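Local coordinates for NADP-dependent glyceraldehyde-3-phosphate dehydrogenase (Bacillus halodurans, PDB 3PRL), which probably oxidises glyceraldehyde 3-phosphate to 3-phosphoglycerate with NADP+ and without inorganic phosphate, as a member of the aldehyde dehydrogenase family, at residues Arg68-His71 / Glu72-Leu76; Val184-Pro187 / Ala188-Gly191; Val299-Asp303 / Ser304-Gln308; Pro333-Asp336 / Glu337-Ala341; Asp348-Glu352 / Asn353-Leu357. One frame throughout, in Å; residues are numbered along the deposited sequence.

Contact 1: residues Arg68-His71 / Glu72-Leu76; sequences RPIH and ERVDL
R68 and E72 meet at about a right angle, the guanidinium presenting its edge to a single carboxylate oxygen. R68 NE donates to E72 OE1 over 2.7 Å, nearly in the guanidinium plane and almost along the C-O axis, and NH2 adds a weak bond to the same oxygen. The planes of the two groups stand 63° apart, so the salt bridge is not a flat two-oxygen pairing. E72 runs extended beyond CG and lies alongside P69, pointing the same way, with OE2 3.5 Å from P69 CG. A lysine in place of E72 would probably set two positive charges against each other and leave the R68 guanidinium without its mate. The H71 ring, with CG in the position between backbone N and carbonyl carbon (chi1 78°), turns its edge to D75: ND1 lies 3.6 Å from OD2, and a water 2.8 Å from ND1 donates to that oxygen, bridging the pair. Backbone bonds start the helix beneath: E72 N to P69 O at 2.6 Å from the N-cap, then V74 N to I70 O at 3.0 Å. The R73 guanidinium lays one face over the R68 carbonyl, while I70 CD1 comes within 3.9 Å of R73 NH2; the R73 nitrogens bond to the carbonyls of K66 and V178. This is the first turn of helix 70-86: R73 and L76 pack on W65 of helix 48-65, I70 and V74 on helix 103-124, and H71 N bonds to D135 of the second subunit.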
loop_
_atom_site.group_PDB
_atom_site.type_symbol
_atom_site.label_atom_id
_atom_site.label_comp_id
_atom_site.label_asym_id
_atom_site.label_seq_id
_atom_site.Cartn_x
_atom_site.Cartn_y
_atom_site.Cartn_z
ATOM N N ARG D 68 10.236 23.115 3.133
ATOM C CA ARG D 68 11.135 22.589 4.168
ATOM C C ARG D 68 11.225 21.062 4.105
ATOM O O ARG D 68 10.198 20.384 3.964
ATOM C CB ARG D 68 10.697 23.006 5.569
ATOM C CG ARG D 68 10.556 24.507 5.768
ATOM C CD ARG D 68 11.895 25.170 6.010
ATOM N NE ARG D 68 12.448 24.848 7.325
ATOM C CZ ARG D 68 11.985 25.330 8.475
ATOM N NH1 ARG D 68 10.944 26.151 8.483
ATOM N NH2 ARG D 68 12.567 24.989 9.621
ATOM N N PRO D 69 12.456 20.514 4.209
ATOM C CA PRO D 69 12.598 19.054 4.285
ATOM C C PRO D 69 11.586 18.472 5.282
ATOM O O PRO D 69 11.520 18.920 6.431
ATOM C CB PRO D 69 14.036 18.870 4.791
ATOM C CG PRO D 69 14.768 20.067 4.265
ATOM C CD PRO D 69 13.764 21.204 4.231
ATOM N N ILE D 70 10.791 17.506 4.824
ATOM C CA ILE D 70 9.754 16.861 5.649
ATOM C C ILE D 70 10.230 16.529 7.078
ATOM O O ILE D 70 9.495 16.758 8.052
ATOM C CB ILE D 70 9.116 15.628 4.914
ATOM C CG1 ILE D 70 8.228 14.788 5.851
ATOM C CG2 ILE D 70 10.174 14.772 4.259
ATOM C CD1 ILE D 70 6.758 15.255 5.921
ATOM N N HIS D 71 11.455 16.026 7.218
ATOM C CA HIS D 71 11.992 15.779 8.559
ATOM C C HIS D 71 11.974 17.040 9.449
ATOM O O HIS D 71 11.753 16.942 10.645
ATOM C CB HIS D 71 13.355 15.059 8.554
ATOM C CG HIS D 71 14.523 15.938 8.232
ATOM N ND1 HIS D 71 15.097 16.783 9.157
ATOM C CD2 HIS D 71 15.251 16.074 7.099
ATOM C CE1 HIS D 71 16.108 17.422 8.600
ATOM N NE2 HIS D 71 16.223 17.008 7.352
ATOM N N GLU D 72 12.162 18.213 8.846
ATOM C CA GLU D 72 12.103 19.483 9.581
ATOM C C GLU D 72 10.671 19.826 9.997
ATOM O O GLU D 72 10.456 20.462 11.037
ATOM C CB GLU D 72 12.707 20.639 8.769
ATOM C CG GLU D 72 14.242 20.579 8.598
ATOM C CD GLU D 72 14.814 21.791 7.853
ATOM O OE1 GLU D 72 14.222 22.893 7.936
ATOM O OE2 GLU D 72 15.871 21.641 7.192
ATOM N N ARG D 73 9.696 19.412 9.191
ATOM C CA ARG D 73 8.302 19.611 9.575
ATOM C C ARG D 73 7.904 18.692 10.735
ATOM O O ARG D 73 7.165 19.121 11.627
ATOM C CB ARG D 73 7.374 19.484 8.373
ATOM C CG ARG D 73 7.601 20.583 7.327
ATOM C CD ARG D 73 6.441 20.703 6.340
ATOM N NE ARG D 73 6.323 19.523 5.487
ATOM C CZ ARG D 73 6.551 19.493 4.178
ATOM N NH1 ARG D 73 6.896 20.592 3.521
ATOM N NH2 ARG D 73 6.421 18.351 3.523
ATOM N N VAL D 74 8.421 17.455 10.759
ATOM C CA VAL D 74 8.115 16.535 11.877
ATOM C C VAL D 74 8.816 16.879 13.201
ATOM O O VAL D 74 8.275 16.592 14.273
ATOM C CB VAL D 74 8.368 15.026 11.548
ATOM C CG1 VAL D 74 7.929 14.699 10.137
ATOM C CG2 VAL D 74 9.820 14.656 11.774
ATOM N N ASP D 75 10.014 17.462 13.130
ATOM C CA ASP D 75 10.764 17.800 14.335
ATOM C C ASP D 75 10.004 18.861 15.134
ATOM O O ASP D 75 10.021 18.838 16.358
ATOM C CB ASP D 75 12.176 18.298 14.015
ATOM C CG ASP D 75 13.060 17.226 13.364
ATOM O OD1 ASP D 75 13.090 16.064 13.849
ATOM O OD2 ASP D 75 13.742 17.565 12.367
ATOM N N LEU D 76 9.348 19.785 14.425
ATOM C CA LEU D 76 8.502 20.807 15.057
ATOM C C LEU D 76 7.332 20.172 15.799
ATOM O O LEU D 76 6.941 20.635 16.872
ATOM C CB LEU D 76 7.998 21.842 14.040
ATOM C CG LEU D 76 7.048 22.951 14.566
ATOM C CD1 LEU D 76 7.690 23.801 15.683
ATOM C CD2 LEU D 76 6.500 23.845 13.445
HETATM O O HOH W 1 16.092 16.769 11.805
#

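Contact 2: residues Val184-Pro187 / Ala188-Gly191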
loop_
_atom_site.group_PDB
_atom_site.type_symbol
_atom_site.label_atom_id
_atom_site.label_comp_id
_atom_site.label_asym_id
_atom_site.label_seq_id
_atom_site.Cartn_x
_atom_site.Cartn_y
_atom_site.Cartn_z
ATOM N N VAL D 184 -5.057 28.526 9.609
ATOM C CA VAL D 184 -5.848 29.508 10.334
ATOM C C VAL D 184 -6.684 28.729 11.347
ATOM O O VAL D 184 -7.510 27.895 10.965
ATOM C CB VAL D 184 -6.700 30.362 9.382
ATOM C CG1 VAL D 184 -7.600 31.298 10.164
ATOM C CG2 VAL D 184 -5.788 31.164 8.500
ATOM N N PHE D 185 -6.397 28.954 12.630
ATOM C CA PHE D 185 -7.028 28.247 13.746
ATOM C C PHE D 185 -8.105 29.097 14.434
ATOM O O PHE D 185 -7.808 30.165 14.987
ATOM C CB PHE D 185 -5.973 27.830 14.780
ATOM C CG PHE D 185 -6.544 27.126 16.018
ATOM C CD1 PHE D 185 -7.597 26.206 15.906
ATOM C CD2 PHE D 185 -6.009 27.372 17.289
ATOM C CE1 PHE D 185 -8.133 25.566 17.018
ATOM C CE2 PHE D 185 -6.526 26.715 18.417
ATOM C CZ PHE D 185 -7.591 25.810 18.284
ATOM N N LYS D 186 -9.342 28.610 14.400
ATOM C CA LYS D 186 -10.458 29.242 15.145
ATOM C C LYS D 186 -11.031 28.311 16.211
ATOM O O LYS D 186 -11.840 27.447 15.883
ATOM C CB LYS D 186 -11.573 29.716 14.187
ATOM C CG LYS D 186 -12.810 30.398 14.874
ATOM C CD LYS D 186 -12.409 31.318 16.042
ATOM C CE LYS D 186 -13.500 31.459 17.101
ATOM N NZ LYS D 186 -12.912 31.696 18.466
ATOM N N PRO D 187 -10.628 28.493 17.497
ATOM C CA PRO D 187 -11.203 27.648 18.560
ATOM C C PRO D 187 -12.657 27.989 18.837
ATOM O O PRO D 187 -13.079 29.085 18.533
ATOM C CB PRO D 187 -10.368 28.013 19.802
ATOM C CG PRO D 187 -9.766 29.329 19.503
ATOM C CD PRO D 187 -9.582 29.395 18.017
ATOM N N ALA D 188 -13.424 27.065 19.411
ATOM C CA ALA D 188 -14.687 27.458 20.013
ATOM C C ALA D 188 -14.352 28.526 21.058
ATOM O O ALA D 188 -13.313 28.438 21.745
ATOM C CB ALA D 188 -15.354 26.272 20.666
ATOM N N THR D 189 -15.201 29.538 21.179
ATOM C CA THR D 189 -14.923 30.633 22.116
ATOM C C THR D 189 -14.826 30.105 23.550
ATOM O O THR D 189 -13.921 30.485 24.314
ATOM C CB THR D 189 -15.937 31.801 21.977
ATOM O OG1 THR D 189 -15.655 32.520 20.774
ATOM C CG2 THR D 189 -15.834 32.786 23.173
ATOM N N GLN D 190 -15.759 29.230 23.919
ATOM C CA GLN D 190 -15.599 28.477 25.146
ATOM C C GLN D 190 -14.617 27.343 24.823
ATOM O O GLN D 190 -14.988 26.346 24.198
ATOM C CB GLN D 190 -16.946 27.952 25.658
ATOM C CG GLN D 190 -16.976 27.697 27.178
ATOM C CD GLN D 190 -16.742 28.953 28.005
ATOM O OE1 GLN D 190 -17.307 30.009 27.718
ATOM N NE2 GLN D 190 -15.908 28.840 29.046
ATOM N N GLY D 191 -13.360 27.530 25.221
ATOM C CA GLY D 191 -12.259 26.634 24.832
ATOM C C GLY D 191 -11.110 27.407 24.190
ATOM O O GLY D 191 -9.994 26.891 24.050
#
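K186 brings its amine near T189 at the end of strand 182-186. CB and CG carry the chain outward, with CG anti to the backbone N (chi1 180°), before a bend at chi2 (40°) doubles the far half back over the following peptide. CD comes to rest 3.6 Å from P187 N. Beyond CE, the amine curls down to P187 O, 2.6 Å from NZ of K186, a bond that is weak despite its length. T189 is met at the amine: roughly at right angles to that bond, T189 OG1 lies 3.7 Å from K186 NZ, too far for bonding, the hydroxyl standing beside its own backbone N. Next in the chain, the ring of P187 continues the line of the strand, its CD 3.9 Å above the plane of the F185 ring and over its centre. After T189 the loop turns at G191, whose backbone would jam any CB against the preceding carbonyl, and A188 O takes a bond from S192 OG at the start of helix 192-204. K186 and T189 both bind NADP(+) in a structure of this protein, though none is bound to this chain. A lysine amine and a hydroxyl side by side at this strand-to-helix bend are consistent with a site for polar or anionic parts of the cofactor, where the amine could trade its present weak carbonyl partner for a ligand oxygen.

Contact 3: residues Val299-Asp303 / Ser304-Gln308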
loop_
_atom_site.group_PDB
_atom_site.type_symbol
_atom_site.label_atom_id
_atom_site.label_comp_id
_atom_site.label_asym_id
_atom_site.label_seq_id
_atom_site.Cartn_x
_atom_site.Cartn_y
_atom_site.Cartn_z
ATOM N N VAL D 299 -30.388 3.062 23.941
ATOM C CA VAL D 299 -30.301 1.614 24.100
ATOM C C VAL D 299 -31.519 0.908 23.513
ATOM O O VAL D 299 -32.622 1.017 24.038
ATOM C CB VAL D 299 -30.128 1.169 25.568
ATOM C CG1 VAL D 299 -29.988 -0.354 25.636
ATOM C CG2 VAL D 299 -28.926 1.851 26.225
ATOM N N PHE D 300 -31.313 0.186 22.421
ATOM C CA PHE D 300 -32.309 -0.782 21.968
ATOM C C PHE D 300 -31.974 -2.116 22.632
ATOM O O PHE D 300 -30.957 -2.730 22.310
ATOM C CB PHE D 300 -32.277 -0.948 20.444
ATOM C CG PHE D 300 -32.496 0.326 19.676
ATOM C CD1 PHE D 300 -33.759 0.896 19.585
ATOM C CD2 PHE D 300 -31.438 0.942 19.020
ATOM C CE1 PHE D 300 -33.963 2.064 18.863
ATOM C CE2 PHE D 300 -31.631 2.115 18.298
ATOM C CZ PHE D 300 -32.888 2.675 18.214
ATOM N N VAL D 301 -32.817 -2.561 23.560
ATOM C CA VAL D 301 -32.563 -3.806 24.295
ATOM C C VAL D 301 -33.685 -4.824 24.093
ATOM O O VAL D 301 -34.861 -4.492 24.229
ATOM C CB VAL D 301 -32.318 -3.554 25.825
ATOM C CG1 VAL D 301 -33.513 -2.895 26.483
ATOM C CG2 VAL D 301 -31.946 -4.843 26.535
ATOM N N GLN D 302 -33.316 -6.062 23.772
ATOM C CA GLN D 302 -34.306 -7.111 23.544
ATOM C C GLN D 302 -35.157 -7.327 24.793
ATOM O O GLN D 302 -34.652 -7.228 25.910
ATOM C CB GLN D 302 -33.637 -8.418 23.120
ATOM C CG GLN D 302 -34.520 -9.264 22.231
ATOM C CD GLN D 302 -33.943 -10.624 21.951
ATOM O OE1 GLN D 302 -33.222 -10.811 20.974
ATOM N NE2 GLN D 302 -34.263 -11.589 22.801
ATOM N N ASP D 303 -36.445 -7.598 24.596
ATOM C CA ASP D 303 -37.383 -7.759 25.716
ATOM C C ASP D 303 -37.013 -8.852 26.731
ATOM O O ASP D 303 -37.110 -8.627 27.941
ATOM C CB ASP D 303 -38.837 -7.916 25.228
ATOM C CG ASP D 303 -38.974 -8.870 24.047
ATOM O OD1 ASP D 303 -38.905 -10.109 24.236
ATOM O OD2 ASP D 303 -39.184 -8.369 22.922
ATOM N N SER D 304 -36.569 -10.014 26.245
ATOM C CA SER D 304 -36.255 -11.166 27.107
ATOM C C SER D 304 -35.143 -10.916 28.140
ATOM O O SER D 304 -34.968 -11.700 29.079
ATOM C CB SER D 304 -35.912 -12.393 26.252
ATOM O OG SER D 304 -34.797 -12.147 25.405
ATOM N N VAL D 305 -34.406 -9.820 27.963
ATOM C CA VAL D 305 -33.250 -9.494 28.804
ATOM C C VAL D 305 -33.295 -8.064 29.346
ATOM O O VAL D 305 -32.403 -7.655 30.092
ATOM C CB VAL D 305 -31.896 -9.729 28.057
ATOM C CG1 VAL D 305 -31.553 -11.212 28.000
ATOM C CG2 VAL D 305 -31.935 -9.131 26.645
ATOM N N ALA D 306 -34.347 -7.325 28.984
ATOM C CA ALA D 306 -34.456 -5.891 29.274
ATOM C C ALA D 306 -34.367 -5.553 30.755
ATOM O O ALA D 306 -33.574 -4.700 31.151
ATOM C CB ALA D 306 -35.746 -5.308 28.660
ATOM N N ASP D 307 -35.182 -6.234 31.560
ATOM C CA ASP D 307 -35.260 -5.998 32.999
ATOM C C ASP D 307 -33.885 -6.091 33.652
ATOM O O ASP D 307 -33.483 -5.197 34.401
ATOM C CB ASP D 307 -36.213 -7.003 33.664
ATOM C CG ASP D 307 -37.675 -6.677 33.426
ATOM O OD1 ASP D 307 -37.980 -5.665 32.761
ATOM O OD2 ASP D 307 -38.534 -7.442 33.917
ATOM N N GLN D 308 -33.165 -7.167 33.351
ATOM C CA GLN D 308 -31.888 -7.421 34.007
ATOM C C GLN D 308 -30.807 -6.395 33.653
ATOM O O GLN D 308 -30.080 -5.955 34.531
ATOM C CB GLN D 308 -31.408 -8.857 33.756
ATOM C CG GLN D 308 -30.219 -9.281 34.626
ATOM C CD GLN D 308 -30.417 -8.958 36.108
ATOM O OE1 GLN D 308 -31.087 -9.696 36.838
ATOM N NE2 GLN D 308 -29.823 -7.853 36.557
#
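V301 and A306 form the apolar first shell: CG1 of V301 touches CB of A306 at 3.9 Å, and the other valine branch, CG2, faces A306 CA. V305 joins the same side, its CG2 4.3 Å from V301 CG2, and also lies against Q302 CB. On the outer side Q302, with CG anti to its backbone N (chi1 -151°) and the chain extended beyond it, carries its amide over to the S304 hydroxyl; Q302 NE2 donates weakly to S304 OG at 2.7 Å, the N-H bent well off line at 129°. One layer out, the backbone fixes these groups. A306 N donates to D303 O over 3.2 Å, from well above the carbonyl plane, while V305 N makes a long, weak bond to Q302 O. Together they fold the chain sharply from strand into helix: the N-to-C directions of strand 299-302 and helix 304-308 lie 117° apart, their axes 6.3 Å apart at closest. Strand 296-302 lies between strands 264-268 and 391-397, pairing with both, and V301 also packs on I394 and V268. Helix 303-317 leaves from this strand end and is tied to strand 391-397 by a salt bridge from D307 to R396, with A306 lying against the same arginine.

Contact 4: residues Pro333-Asp336 / Glu337-Ala341; sequences PVID and EKSAA
D336 grips the start of helix 337-352 with two of its oxygens. Its side-chain OD1 accepts from S339 N at 3.2 Å, the donor rising from above the carboxylate plane and the N-H fairly straight at 151°. Its backbone O takes A340 N, also at 3.2 Å and almost straight at 172°. The carboxylate can fold back over the turn because CG sits between the backbone N and the carbonyl carbon (chi1 68°), which brings OD1 within 3.3 Å of S339 CB as well. OD2 lies alongside K338, 3.9 Å from its CB, the two side chains pointing the same way. With an alanine here in place of D336, S339 N would probably lose its side-chain acceptor and the first turn could fray. S339 itself carries OG anti to its backbone N, away from the aspartate and 4.0 Å from V334 CB, a packing distance. The loop before the cap is held by packing: V334 CG2 meets A340 CB at 3.7 Å, and the I335 CG2 branch rests on S339 CB at 4.0 Å, while the rest of that isoleucine leads off the helix. In the second shell Q291 OE1 holds the loop by accepting from I335 N, and N366 ND2 holds the first helical residue through E337 OE2. The first helical amides need acceptors, and a negative carboxylate there would also suit the positive end of the helix dipole. This is a classic aspartate N-cap, placed so that I335 lies against F162, a residue that binds NADP(+).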
loop_
_atom_site.group_PDB
_atom_site.type_symbol
_atom_site.label_atom_id
_atom_site.label_comp_id
_atom_site.label_asym_id
_atom_site.label_seq_id
_atom_site.Cartn_x
_atom_site.Cartn_y
_atom_site.Cartn_z
ATOM N N PRO D 333 -20.984 19.864 35.606
ATOM C CA PRO D 333 -21.960 20.751 34.979
ATOM C C PRO D 333 -21.829 20.787 33.458
ATOM O O PRO D 333 -20.722 20.662 32.916
ATOM C CB PRO D 333 -21.620 22.126 35.577
ATOM C CG PRO D 333 -20.834 21.834 36.817
ATOM C CD PRO D 333 -20.062 20.613 36.482
ATOM N N VAL D 334 -22.963 20.929 32.776
ATOM C CA VAL D 334 -22.963 21.051 31.328
ATOM C C VAL D 334 -22.534 22.462 30.941
ATOM O O VAL D 334 -22.593 23.384 31.749
ATOM C CB VAL D 334 -24.312 20.646 30.673
ATOM C CG1 VAL D 334 -24.546 19.141 30.821
ATOM C CG2 VAL D 334 -25.472 21.445 31.252
ATOM N N ILE D 335 -22.101 22.605 29.697
ATOM C CA ILE D 335 -21.395 23.796 29.223
ATOM C C ILE D 335 -22.056 25.150 29.548
ATOM O O ILE D 335 -21.369 26.080 29.951
ATOM C CB ILE D 335 -21.077 23.666 27.705
ATOM C CG1 ILE D 335 -19.930 24.604 27.276
ATOM C CG2 ILE D 335 -22.342 23.848 26.879
ATOM C CD1 ILE D 335 -18.625 24.380 28.028
ATOM N N ASP D 336 -23.371 25.264 29.356
ATOM C CA ASP D 336 -24.068 26.536 29.629
ATOM C C ASP D 336 -25.562 26.398 29.984
ATOM O O ASP D 336 -26.091 25.273 30.022
ATOM C CB ASP D 336 -23.789 27.584 28.513
ATOM C CG ASP D 336 -24.411 27.226 27.154
ATOM O OD1 ASP D 336 -24.868 26.083 26.934
ATOM O OD2 ASP D 336 -24.434 28.122 26.282
ATOM N N GLU D 337 -26.209 27.545 30.256
ATOM C CA GLU D 337 -27.655 27.654 30.575
ATOM C C GLU D 337 -28.541 27.078 29.495
ATOM O O GLU D 337 -29.444 26.281 29.767
ATOM C CB GLU D 337 -28.112 29.117 30.715
ATOM C CG GLU D 337 -27.080 30.161 31.093
ATOM C CD GLU D 337 -26.905 30.270 32.580
ATOM O OE1 GLU D 337 -27.520 31.183 33.185
ATOM O OE2 GLU D 337 -26.164 29.435 33.138
ATOM N N LYS D 338 -28.295 27.547 28.273
ATOM C CA LYS D 338 -29.011 27.130 27.074
ATOM C C LYS D 338 -29.084 25.614 27.007
ATOM O O LYS D 338 -30.170 25.037 26.867
ATOM C CB LYS D 338 -28.285 27.663 25.830
ATOM C CG LYS D 338 -29.178 28.185 24.690
ATOM C CD LYS D 338 -30.181 27.155 24.160
ATOM C CE LYS D 338 -31.134 27.770 23.112
ATOM N NZ LYS D 338 -30.608 27.700 21.698
ATOM N N SER D 339 -27.913 24.979 27.109
ATOM C CA SER D 339 -27.773 23.533 26.935
ATOM C C SER D 339 -28.567 22.766 27.984
ATOM O O SER D 339 -29.340 21.865 27.637
ATOM C CB SER D 339 -26.296 23.128 26.947
ATOM O OG SER D 339 -26.149 21.783 27.350
ATOM N N ALA D 340 -28.405 23.148 29.252
ATOM C CA ALA D 340 -29.161 22.547 30.352
ATOM C C ALA D 340 -30.683 22.728 30.179
ATOM O O ALA D 340 -31.450 21.773 30.344
ATOM C CB ALA D 340 -28.690 23.110 31.694
ATOM N N ALA D 341 -31.116 23.939 29.831
ATOM C CA ALA D 341 -32.537 24.164 29.525
ATOM C C ALA D 341 -33.030 23.164 28.461
ATOM O O ALA D 341 -34.055 22.499 28.665
ATOM C CB ALA D 341 -32.778 25.598 29.071
#

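Contact 5: residues Asp348-Glu352 / Asn353-Leu357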
loop_
_atom_site.group_PDB
_atom_site.type_symbol
_atom_site.label_atom_id
_atom_site.label_comp_id
_atom_site.label_asym_id
_atom_site.label_seq_id
_atom_site.Cartn_x
_atom_site.Cartn_y
_atom_site.Cartn_z
ATOM N N ASP D 348 -38.525 16.234 30.269
ATOM C CA ASP D 348 -39.945 16.629 30.354
ATOM C C ASP D 348 -40.824 15.894 29.323
ATOM O O ASP D 348 -41.653 15.060 29.698
ATOM C CB ASP D 348 -40.103 18.144 30.152
ATOM C CG ASP D 348 -39.612 18.971 31.334
ATOM O OD1 ASP D 348 -39.451 20.196 31.140
ATOM O OD2 ASP D 348 -39.405 18.437 32.450
ATOM N N ASP D 349 -40.623 16.199 28.034
ATOM C CA ASP D 349 -41.380 15.597 26.924
ATOM C C ASP D 349 -41.523 14.081 27.044
ATOM O O ASP D 349 -42.585 13.520 26.735
ATOM C CB ASP D 349 -40.739 15.936 25.570
ATOM C CG ASP D 349 -41.440 15.254 24.409
ATOM O OD1 ASP D 349 -42.498 15.767 23.974
ATOM O OD2 ASP D 349 -40.942 14.201 23.947
ATOM N N ALA D 350 -40.444 13.441 27.485
ATOM C CA ALA D 350 -40.396 12.000 27.682
ATOM C C ALA D 350 -41.275 11.566 28.845
ATOM O O ALA D 350 -42.049 10.625 28.713
ATOM C CB ALA D 350 -38.957 11.537 27.889
ATOM N N LEU D 351 -41.151 12.253 29.979
ATOM C CA LEU D 351 -42.009 11.980 31.136
ATOM C C LEU D 351 -43.452 12.369 30.834
ATOM O O LEU D 351 -44.378 11.688 31.259
ATOM C CB LEU D 351 -41.516 12.703 32.400
ATOM C CG LEU D 351 -40.100 12.409 32.910
ATOM C CD1 LEU D 351 -39.797 13.253 34.147
ATOM C CD2 LEU D 351 -39.909 10.928 33.215
ATOM N N GLU D 352 -43.618 13.455 30.076
ATOM C CA GLU D 352 -44.927 13.945 29.647
ATOM C C GLU D 352 -45.623 12.920 28.745
ATOM O O GLU D 352 -46.850 12.784 28.781
ATOM C CB GLU D 352 -44.776 15.295 28.939
ATOM C CG GLU D 352 -46.080 15.977 28.544
ATOM C CD GLU D 352 -45.860 17.201 27.666
ATOM O OE1 GLU D 352 -44.897 17.965 27.926
ATOM O OE2 GLU D 352 -46.653 17.400 26.718
ATOM N N ASN D 353 -44.829 12.195 27.960
ATOM C CA ASN D 353 -45.328 11.120 27.106
ATOM C C ASN D 353 -45.173 9.752 27.777
ATOM O O ASN D 353 -45.159 8.706 27.113
ATOM C CB ASN D 353 -44.620 11.142 25.744
ATOM C CG ASN D 353 -45.302 10.245 24.709
ATOM O OD1 ASN D 353 -44.720 9.258 24.251
ATOM N ND2 ASN D 353 -46.534 10.581 24.343
ATOM N N GLY D 354 -45.017 9.783 29.097
ATOM C CA GLY D 354 -45.151 8.597 29.938
ATOM C C GLY D 354 -43.961 7.668 30.083
ATOM O O GLY D 354 -44.146 6.477 30.342
ATOM N N ALA D 355 -42.745 8.194 29.938
ATOM C CA ALA D 355 -41.549 7.366 30.128
ATOM C C ALA D 355 -41.266 7.196 31.608
ATOM O O ALA D 355 -41.494 8.120 32.399
ATOM C CB ALA D 355 -40.327 7.966 29.421
ATOM N N THR D 356 -40.775 6.019 31.986
ATOM C CA THR D 356 -40.468 5.764 33.388
ATOM C C THR D 356 -39.123 6.372 33.763
ATOM O O THR D 356 -38.099 6.084 33.129
ATOM C CB THR D 356 -40.478 4.260 33.728
ATOM O OG1 THR D 356 -41.611 3.631 33.121
ATOM C CG2 THR D 356 -40.535 4.055 35.238
ATOM N N LEU D 357 -39.128 7.206 34.797
ATOM C CA LEU D 357 -37.893 7.750 35.315
ATOM C C LEU D 357 -37.299 6.728 36.268
ATOM O O LEU D 357 -37.855 6.464 37.347
ATOM C CB LEU D 357 -38.120 9.097 36.003
ATOM C CG LEU D 357 -36.889 9.770 36.623
ATOM C CD1 LEU D 357 -36.088 10.539 35.560
ATOM C CD2 LEU D 357 -37.280 10.683 37.794
#
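A350 and A355 pack where the helix ends, and their backbones lock together. A355 N donates to A350 O at 2.8 Å, straight enough at 156°, with the donor tilted about 30° from the carbonyl plane. A355 CB sits close over the same carbonyl, 3.2 Å from A350 O, and the two methyls face each other at 4.1 Å. L351 adds a second grip: with CG beside its backbone N, anti to the carbonyl carbon (chi1 -59°), it swings CD2 over the outgoing chain, 3.3 Å from A355 O and 3.8 Å from L357 CB, crossing the L357 side chain at a slant. That more enclosed flank of A350, L351 and L357 rests on L373 of strand 367-374. The opposite character prevails at E352, N353 and G354, all exposed. E352 runs extended and contributes little beyond its CB and CG beside N353 N; N353 lays its CB 3.3 Å from D349 O, its end leads away from the helix, and the side chain touches T377 and M380. The D349 carboxylate is likewise occupied outside the turn, OD2 accepting from R381 N. The backbone still holds this looser side: N353 N bonds to D349 O at 2.9 Å, and G354 N to L351 O at 3.0 Å from high above the carbonyl plane. G354 adopts positive phi, reversing the backbone twist. The nested bonds from A355 N to A350 O and from G354 N to L351 O make this a Schellman motif, which ends helix 337-352 and launches strand 356-359.

How the contacts relate
From the N terminus the five contacts follow in series; each is a local turn, and none nests within or crosses another. Contact 1 opens helix 70-86 at a subunit interface. Contact 2 closes the bend from strand 182-186 to helix 192-204 at the cofactor site. Contact 3 turns strand 296-302 into helix 303-317, and contacts 4 and 5 cap the start and finish of helix 337-352. Contacts 2 and 4 touch directly, Q190 CG packing on I335 CD1 at 3.8 Å, so the loop before helix 337-352 meets the cofactor-binding part. Contacts 3 and 5 reach the same sheet, their nearest atoms about 10 Å apart, on the far side of the chain's centre from contact 1.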